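Local structure of 1-pyrroline-5-carboxylate dehydrogenase (Thermus thermophilus, 1UZB) at residues A[26-31]-A[118-122]; A[360-366]-A[397-401]. The protein probably oxidises 1-pyrroline-5-carboxylate, in its open semialdehyde form, to glutamate with a nicotinamide adenine dinucleotide as cofactor. All blocks are in the same frame, centred on the assembly; numbering follows the deposited sequence.

In the fold
Both contacts are largely buried, yet each lies about 20 Å from the centre of the chain and keeps a more accessible margin, at Arg31 in contact 1 and at Ala366 in contact 2. Their centres are 18 Å apart and they share no helix or strand. Contact 1 joins helix 17-32 to helix 113-124 through interlocking apolar side chains, because helices spend their backbone polar groups internally. Contact 2 joins two loops, before helix 366-379 and before strand 402-405, whose backbones need partners and find them in a direct hydrogen bond and in waters. Glu355, a few residues ahead of 360-366, is hydrogen-bonded to Tyr122 of contact 1.

Contact 1: A[26-31]-A[118-122]; sequences ALRRVR and ATLVY
The carbonyl oxygen of Leu27 is approached from two directions. Within its own helix Arg31 N donates to Leu27 O at 2.9 Å, and from the facing helix Tyr122 brings the edge of its ring, with CE1 3.4 Å from Leu27 O and the oxygen near the ring plane. This is a close C-H contact rather than a conventional bond, and it suits an aromatic edge, which is slightly positive. The same CE1 lies 3.6 Å from Leu27 CD2, so the tyrosine rim touches both the backbone oxygen and a branch of one residue. Tyr122 reaches this place because its CG stands anti to the carbonyl carbon (chi1 -72°), sending the ring across to helix 17-32.

Beside it sits Ala118, whose small side chain lets the backbones come close: the CA atoms of Leu27 and Ala118 are 4.9 Å apart. Its methyl is flanked by two branches of the other helix, Leu27 CD2 at 3.6 Å from Ala118 CB and Val30 CG2 at 3.6 Å from the same atom. Val30 divides its branches. With CG1 anti to the backbone N (chi1 168°), that methyl lies 3.8 Å from Tyr122 CD1, obliquely to the ring, while CG2 serves Ala118 and brushes Thr119 OG1.

The polar ends are settled outside the two segments. Tyr122 OH hydrogen-bonds Glu355 OE2, while Thr119 OG1 hydrogen-bonds both Lys218 NZ and Glu115 O, one turn back in the same helix. Phe34 meets the Tyr122 ring in a T-shaped stack.

The segment axes approach to 9.2 Å at a crossing angle of -61°. Leu27 also touches Trp128 of helix 128-149, and Val30 touches Lys218 of helix 213-226. This is oblique helix-helix packing, laying helix 17-32 against helix 113-124 of the aldehyde dehydrogenase fold.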
ATOM      1  N   ALA A  26     -27.746 -10.250  38.147  1.00  8.64           N
ATOM      2  CA  ALA A  26     -27.961  -8.943  37.529  1.00  7.85           C
ATOM      3  C   ALA A  26     -29.449  -8.605  37.490  1.00  7.37           C
ATOM      4  O   ALA A  26     -29.850  -7.476  37.786  1.00  7.33           O
ATOM      5  CB  ALA A  26     -27.379  -8.927  36.119  1.00  8.47           C
ATOM      6  N   LEU A  27     -30.269  -9.583  37.114  1.00  7.56           N
ATOM      7  CA  LEU A  27     -31.713  -9.391  37.063  1.00  7.34           C
ATOM      8  C   LEU A  27     -32.247  -9.082  38.459  1.00  7.71           C
ATOM      9  O   LEU A  27     -33.064  -8.181  38.638  1.00  7.95           O
ATOM     10  CB  LEU A  27     -32.390 -10.646  36.503  1.00  7.01           C
ATOM     11  CG  LEU A  27     -32.261 -10.832  34.989  1.00  7.70           C
ATOM     12  CD1 LEU A  27     -32.640 -12.251  34.602  1.00  9.19           C
ATOM     13  CD2 LEU A  27     -33.149  -9.818  34.282  1.00  7.68           C
ATOM     14  N   ARG A  28     -31.766  -9.817  39.455  1.00  7.13           N
ATOM     15  CA  ARG A  28     -32.213  -9.592  40.820  1.00  8.46           C
ATOM     16  C   ARG A  28     -31.845  -8.192  41.310  1.00  7.76           C
ATOM     17  O   ARG A  28     -32.678  -7.501  41.899  1.00 10.19           O
ATOM     18  CB  ARG A  28     -31.636 -10.673  41.740  1.00  8.72           C
ATOM     19  CG  ARG A  28     -32.342 -12.009  41.583  1.00  7.94           C
ATOM     20  CD  ARG A  28     -31.582 -13.161  42.214  1.00  8.31           C
ATOM     21  NE  ARG A  28     -32.381 -14.378  42.153  1.00  8.86           N
ATOM     22  CZ  ARG A  28     -31.887 -15.607  42.067  1.00  9.39           C
ATOM     23  NH1 ARG A  28     -30.576 -15.805  42.032  1.00  9.62           N
ATOM     24  NH2 ARG A  28     -32.714 -16.640  42.003  1.00  9.69           N
ATOM     25  N   ARG A  29     -30.613  -7.759  41.056  1.00  9.03           N
ATOM     26  CA  ARG A  29     -30.201  -6.430  41.492  1.00  9.64           C
ATOM     27  C   ARG A  29     -30.985  -5.322  40.793  1.00  8.84           C
ATOM     28  O   ARG A  29     -31.362  -4.336  41.423  1.00 10.88           O
ATOM     29  CB  ARG A  29     -28.701  -6.235  41.277  1.00 11.30           C
ATOM     30  CG  ARG A  29     -27.861  -7.129  42.166  1.00 13.42           C
ATOM     31  CD  ARG A  29     -26.432  -6.641  42.250  1.00 17.12           C
ATOM     32  NE  ARG A  29     -25.613  -7.513  43.083  1.00 19.29           N
ATOM     33  CZ  ARG A  29     -24.366  -7.240  43.446  1.00 21.09           C
ATOM     34  NH1 ARG A  29     -23.792  -6.113  43.050  1.00 21.99           N
ATOM     35  NH2 ARG A  29     -23.688  -8.098  44.198  1.00 21.85           N
ATOM     36  N   VAL A  30     -31.234  -5.476  39.495  1.00  9.75           N
ATOM     37  CA  VAL A  30     -32.000  -4.472  38.767  1.00  9.92           C
ATOM     38  C   VAL A  30     -33.421  -4.403  39.328  1.00 10.25           C
ATOM     39  O   VAL A  30     -33.951  -3.318  39.560  1.00  9.98           O
ATOM     40  CB  VAL A  30     -32.054  -4.791  37.255  1.00  9.61           C
ATOM     41  CG1 VAL A  30     -33.098  -3.919  36.567  1.00 12.57           C
ATOM     42  CG2 VAL A  30     -30.688  -4.551  36.630  1.00 11.84           C
ATOM     43  N   ARG A  31     -34.026  -5.565  39.558  1.00  9.66           N
ATOM     44  CA  ARG A  31     -35.380  -5.629  40.098  1.00 11.55           C
ATOM     45  C   ARG A  31     -35.444  -4.997  41.486  1.00 11.24           C
ATOM     46  O   ARG A  31     -36.406  -4.304  41.820  1.00 12.36           O
ATOM     47  CB  ARG A  31     -35.849  -7.084  40.180  1.00 13.47           C
ATOM     48  CG  ARG A  31     -37.244  -7.261  40.769  1.00 17.49           C
ATOM     49  CD  ARG A  31     -38.320  -6.704  39.849  1.00 19.54           C
ATOM     50  NE  ARG A  31     -39.654  -6.816  40.436  1.00 21.53           N
ATOM     51  CZ  ARG A  31     -40.079  -6.096  41.470  1.00 21.81           C
ATOM     52  NH1 ARG A  31     -39.278  -5.205  42.037  1.00 21.12           N
ATOM     53  NH2 ARG A  31     -41.308  -6.266  41.939  1.00 23.65           N
ATOM     54  N   ALA A 118     -30.092  -6.794  31.845  1.00  5.57           N
ATOM     55  CA  ALA A 118     -31.193  -6.990  32.780  1.00  5.95           C
ATOM     56  C   ALA A 118     -32.149  -5.804  32.759  1.00  5.76           C
ATOM     57  O   ALA A 118     -33.362  -5.970  32.908  1.00  6.91           O
ATOM     58  CB  ALA A 118     -30.649  -7.197  34.188  1.00  6.93           C
ATOM     59  N   THR A 119     -31.607  -4.607  32.572  1.00  5.56           N
ATOM     60  CA  THR A 119     -32.438  -3.413  32.535  1.00  5.89           C
ATOM     61  C   THR A 119     -33.312  -3.448  31.281  1.00  6.46           C
ATOM     62  O   THR A 119     -34.467  -3.031  31.313  1.00  7.27           O
ATOM     63  CB  THR A 119     -31.585  -2.128  32.568  1.00  6.09           C
ATOM     64  OG1 THR A 119     -30.741  -2.152  33.726  1.00  8.19           O
ATOM     65  CG2 THR A 119     -32.477  -0.897  32.642  1.00  9.01           C
ATOM     66  N   LEU A 120     -32.766  -3.959  30.181  1.00  6.32           N
ATOM     67  CA  LEU A 120     -33.530  -4.075  28.937  1.00  6.26           C
ATOM     68  C   LEU A 120     -34.653  -5.096  29.099  1.00  5.86           C
ATOM     69  O   LEU A 120     -35.761  -4.905  28.598  1.00  6.37           O
ATOM     70  CB  LEU A 120     -32.620  -4.514  27.787  1.00  6.62           C
ATOM     71  CG  LEU A 120     -31.671  -3.457  27.222  1.00  5.59           C
ATOM     72  CD1 LEU A 120     -30.733  -4.113  26.224  1.00  6.36           C
ATOM     73  CD2 LEU A 120     -32.467  -2.342  26.556  1.00  7.27           C
ATOM     74  N   VAL A 121     -34.351  -6.194  29.784  1.00  5.51           N
ATOM     75  CA  VAL A 121     -35.338  -7.235  30.023  1.00  5.86           C
ATOM     76  C   VAL A 121     -36.560  -6.640  30.719  1.00  6.68           C
ATOM     77  O   VAL A 121     -37.695  -6.826  30.276  1.00  7.20           O
ATOM     78  CB  VAL A 121     -34.745  -8.363  30.907  1.00  5.72           C
ATOM     79  CG1 VAL A 121     -35.845  -9.316  31.353  1.00  6.25           C
ATOM     80  CG2 VAL A 121     -33.671  -9.121  30.132  1.00  5.68           C
ATOM     81  N   TYR A 122     -36.319  -5.910  31.804  1.00  6.62           N
ATOM     82  CA  TYR A 122     -37.403  -5.308  32.571  1.00  6.33           C
ATOM     83  C   TYR A 122     -38.051  -4.063  31.982  1.00  6.59           C
ATOM     84  O   TYR A 122     -39.270  -3.910  32.082  1.00  7.27           O
ATOM     85  CB  TYR A 122     -36.930  -4.996  33.996  1.00  6.96           C
ATOM     86  CG  TYR A 122     -36.740  -6.228  34.849  1.00  6.92           C
ATOM     87  CD1 TYR A 122     -35.490  -6.552  35.376  1.00  7.81           C
ATOM     88  CD2 TYR A 122     -37.810  -7.084  35.112  1.00  7.73           C
ATOM     89  CE1 TYR A 122     -35.312  -7.701  36.144  1.00  9.38           C
ATOM     90  CE2 TYR A 122     -37.643  -8.232  35.876  1.00  8.77           C
ATOM     91  CZ  TYR A 122     -36.392  -8.532  36.388  1.00  9.92           C
ATOM     92  OH  TYR A 122     -36.225  -9.670  37.142  1.00 13.43           O
TER

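Contact 2: A[360-366]-A[397-401]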
ATOM      1  N   LEU A 360     -40.842 -15.164  23.337  1.00  6.92           N
ATOM      2  CA  LEU A 360     -41.401 -13.831  23.146  1.00  6.70           C
ATOM      3  C   LEU A 360     -41.829 -13.218  24.466  1.00  5.99           C
ATOM      4  O   LEU A 360     -42.480 -13.870  25.281  1.00  6.81           O
ATOM      5  CB  LEU A 360     -42.635 -13.848  22.241  1.00  8.09           C
ATOM      6  CG  LEU A 360     -42.467 -13.861  20.724  1.00  6.95           C
ATOM      7  CD1 LEU A 360     -42.155 -15.272  20.265  1.00 10.20           C
ATOM      8  CD2 LEU A 360     -43.749 -13.372  20.068  1.00  9.71           C
ATOM      9  N   GLY A 361     -41.440 -11.970  24.675  1.00  6.24           N
ATOM     10  CA  GLY A 361     -41.858 -11.258  25.861  1.00  7.12           C
ATOM     11  C   GLY A 361     -43.095 -10.493  25.415  1.00  6.58           C
ATOM     12  O   GLY A 361     -43.744 -10.882  24.444  1.00  7.01           O
ATOM     13  N   PRO A 362     -43.447  -9.397  26.095  1.00  6.24           N
ATOM     14  CA  PRO A 362     -44.615  -8.577  25.762  1.00  6.19           C
ATOM     15  C   PRO A 362     -44.237  -7.499  24.755  1.00  6.36           C
ATOM     16  O   PRO A 362     -43.052  -7.248  24.530  1.00  5.91           O
ATOM     17  CB  PRO A 362     -44.960  -7.952  27.100  1.00  5.65           C
ATOM     18  CG  PRO A 362     -43.588  -7.638  27.632  1.00  6.11           C
ATOM     19  CD  PRO A 362     -42.796  -8.904  27.322  1.00  7.49           C
ATOM     20  N   VAL A 363     -45.229  -6.867  24.135  1.00  6.11           N
ATOM     21  CA  VAL A 363     -44.908  -5.759  23.250  1.00  6.73           C
ATOM     22  C   VAL A 363     -44.607  -4.632  24.244  1.00  6.59           C
ATOM     23  O   VAL A 363     -44.957  -4.728  25.426  1.00  6.62           O
ATOM     24  CB  VAL A 363     -46.054  -5.416  22.264  1.00  6.91           C
ATOM     25  CG1 VAL A 363     -46.192  -6.542  21.247  1.00  7.17           C
ATOM     26  CG2 VAL A 363     -47.358  -5.201  22.997  1.00  7.50           C
ATOM     27  N   VAL A 364     -43.966  -3.570  23.779  1.00  8.42           N
ATOM     28  CA  VAL A 364     -43.512  -2.511  24.674  1.00  7.34           C
ATOM     29  C   VAL A 364     -44.476  -1.653  25.489  1.00  7.91           C
ATOM     30  O   VAL A 364     -44.113  -1.194  26.573  1.00  7.46           O
ATOM     31  CB  VAL A 364     -42.535  -1.568  23.921  1.00  8.26           C
ATOM     32  CG1 VAL A 364     -43.303  -0.514  23.143  1.00  7.93           C
ATOM     33  CG2 VAL A 364     -41.558  -0.941  24.902  1.00  8.94           C
ATOM     34  N   SER A 365     -45.691  -1.431  25.006  1.00  6.94           N
ATOM     35  CA  SER A 365     -46.616  -0.576  25.746  1.00  7.92           C
ATOM     36  C   SER A 365     -48.064  -0.871  25.422  1.00  7.95           C
ATOM     37  O   SER A 365     -48.362  -1.619  24.494  1.00  7.88           O
ATOM     38  CB  SER A 365     -46.340   0.888  25.414  1.00  8.22           C
ATOM     39  OG  SER A 365     -46.637   1.138  24.046  1.00  8.97           O
ATOM     40  N   ALA A 366     -48.963  -0.255  26.187  1.00  8.73           N
ATOM     41  CA  ALA A 366     -50.391  -0.429  25.976  1.00  9.03           C
ATOM     42  C   ALA A 366     -50.788   0.113  24.608  1.00  8.58           C
ATOM     43  O   ALA A 366     -51.607  -0.488  23.919  1.00  8.15           O
ATOM     44  CB  ALA A 366     -51.175   0.284  27.073  1.00 10.36           C
ATOM     45  N   TYR A 397     -48.382  -6.975  28.259  1.00  9.39           N
ATOM     46  CA  TYR A 397     -48.881  -6.759  26.902  1.00  8.42           C
ATOM     47  C   TYR A 397     -48.474  -7.917  26.000  1.00  7.91           C
ATOM     48  O   TYR A 397     -47.742  -7.740  25.024  1.00  8.21           O
ATOM     49  CB  TYR A 397     -48.329  -5.438  26.361  1.00  8.19           C
ATOM     50  CG  TYR A 397     -48.520  -4.281  27.319  1.00  7.65           C
ATOM     51  CD1 TYR A 397     -47.431  -3.529  27.757  1.00  8.76           C
ATOM     52  CD2 TYR A 397     -49.787  -3.950  27.800  1.00  8.24           C
ATOM     53  CE1 TYR A 397     -47.596  -2.473  28.654  1.00  8.58           C
ATOM     54  CE2 TYR A 397     -49.963  -2.894  28.696  1.00  8.98           C
ATOM     55  CZ  TYR A 397     -48.864  -2.160  29.117  1.00  9.55           C
ATOM     56  OH  TYR A 397     -49.028  -1.113  29.998  1.00 11.22           O
ATOM     57  N   PHE A 398     -48.981  -9.102  26.319  1.00  8.41           N
ATOM     58  CA  PHE A 398     -48.650 -10.307  25.575  1.00  8.72           C
ATOM     59  C   PHE A 398     -49.553 -10.585  24.379  1.00  9.51           C
ATOM     60  O   PHE A 398     -50.772 -10.703  24.516  1.00 11.43           O
ATOM     61  CB  PHE A 398     -48.675 -11.509  26.521  1.00  9.98           C
ATOM     62  CG  PHE A 398     -47.789 -11.350  27.725  1.00 10.46           C
ATOM     63  CD1 PHE A 398     -46.413 -11.203  27.580  1.00 11.90           C
ATOM     64  CD2 PHE A 398     -48.332 -11.345  29.008  1.00 13.32           C
ATOM     65  CE1 PHE A 398     -45.588 -11.052  28.695  1.00 11.42           C
ATOM     66  CE2 PHE A 398     -47.515 -11.195  30.128  1.00 13.65           C
ATOM     67  CZ  PHE A 398     -46.142 -11.048  29.969  1.00 13.11           C
ATOM     68  N   ILE A 399     -48.936 -10.691  23.207  1.00  8.91           N
ATOM     69  CA  ILE A 399     -49.646 -10.984  21.969  1.00  9.33           C
ATOM     70  C   ILE A 399     -49.050 -12.261  21.385  1.00  9.19           C
ATOM     71  O   ILE A 399     -47.830 -12.423  21.331  1.00  9.77           O
ATOM     72  CB  ILE A 399     -49.499  -9.837  20.947  1.00  9.21           C
ATOM     73  CG1 ILE A 399     -50.077  -8.548  21.533  1.00  8.87           C
ATOM     74  CG2 ILE A 399     -50.220 -10.193  19.656  1.00  9.30           C
ATOM     75  CD1 ILE A 399     -49.944  -7.340  20.633  1.00  9.82           C
ATOM     76  N   ALA A 400     -49.914 -13.172  20.957  1.00  9.59           N
ATOM     77  CA  ALA A 400     -49.466 -14.439  20.397  1.00  8.69           C
ATOM     78  C   ALA A 400     -48.909 -14.305  18.984  1.00  9.25           C
ATOM     79  O   ALA A 400     -49.357 -13.460  18.209  1.00  9.09           O
ATOM     80  CB  ALA A 400     -50.624 -15.434  20.394  1.00 11.77           C
ATOM     81  N   PRO A 401     -47.902 -15.129  18.638  1.00  9.48           N
ATOM     82  CA  PRO A 401     -47.309 -15.093  17.299  1.00  8.03           C
ATOM     83  C   PRO A 401     -48.475 -15.256  16.332  1.00  8.17           C
ATOM     84  O   PRO A 401     -49.273 -16.189  16.453  1.00  8.59           O
ATOM     85  CB  PRO A 401     -46.377 -16.300  17.308  1.00  8.98           C
ATOM     86  CG  PRO A 401     -45.898 -16.317  18.720  1.00  8.36           C
ATOM     87  CD  PRO A 401     -47.171 -16.066  19.510  1.00 10.36           C
TER
HETATM   88  O   HOH W   1     -46.053 -10.666  22.807  1.00  8.33           O
HETATM   89  O   HOH W   2     -47.858   0.908  28.643  1.00 17.28           O
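Leu360 sets its CD2 methyl 3.9 Å from Pro401 CG. Gly361 follows; with the backbone as it stands, a CB would come against Pro362 CD, so glycine suits the place. Its carbonyl is reached through water 1, which donates to Gly361 O at 2.8 Å and accepts from Ile399 N at 2.9 Å. Pro362, with no N-H to satisfy, offers an apolar ring, and its CB lies 3.5 Å from Phe398 CE1, the two side chains running alongside each other. Gln318 grips the backbone on this side, bonding Gly361 N and Pro362 O.

Val363 makes the one direct hydrogen bond: its N donates to Tyr397 O at 2.8 Å, nearly straight (163°) but tilted 29° from the carbonyl plane. Its CG1, anti to the carbonyl carbon (chi1 -69°), faces Ile399 CD1, leaving CG2 between the backbone N and that carbon, where it meets Tyr397 CB. Ser365 C and Ala366 N then lie over one face of the Tyr397 ring, toward its rim. Water 2 accepts from Ala366 N at 2.9 Å and is hydrogen-bonded to Tyr397 OH at 2.7 Å. A phenylalanine at Tyr397 would probably keep the ring under this backbone but leave water 2 without its hydroxyl partner. Ser365 OG bonds Gln368 N, the N-cap opening helix 366-379, whose start lies against the Tyr397 ring in a loop-on-loop joint with the approach to strand 402-405.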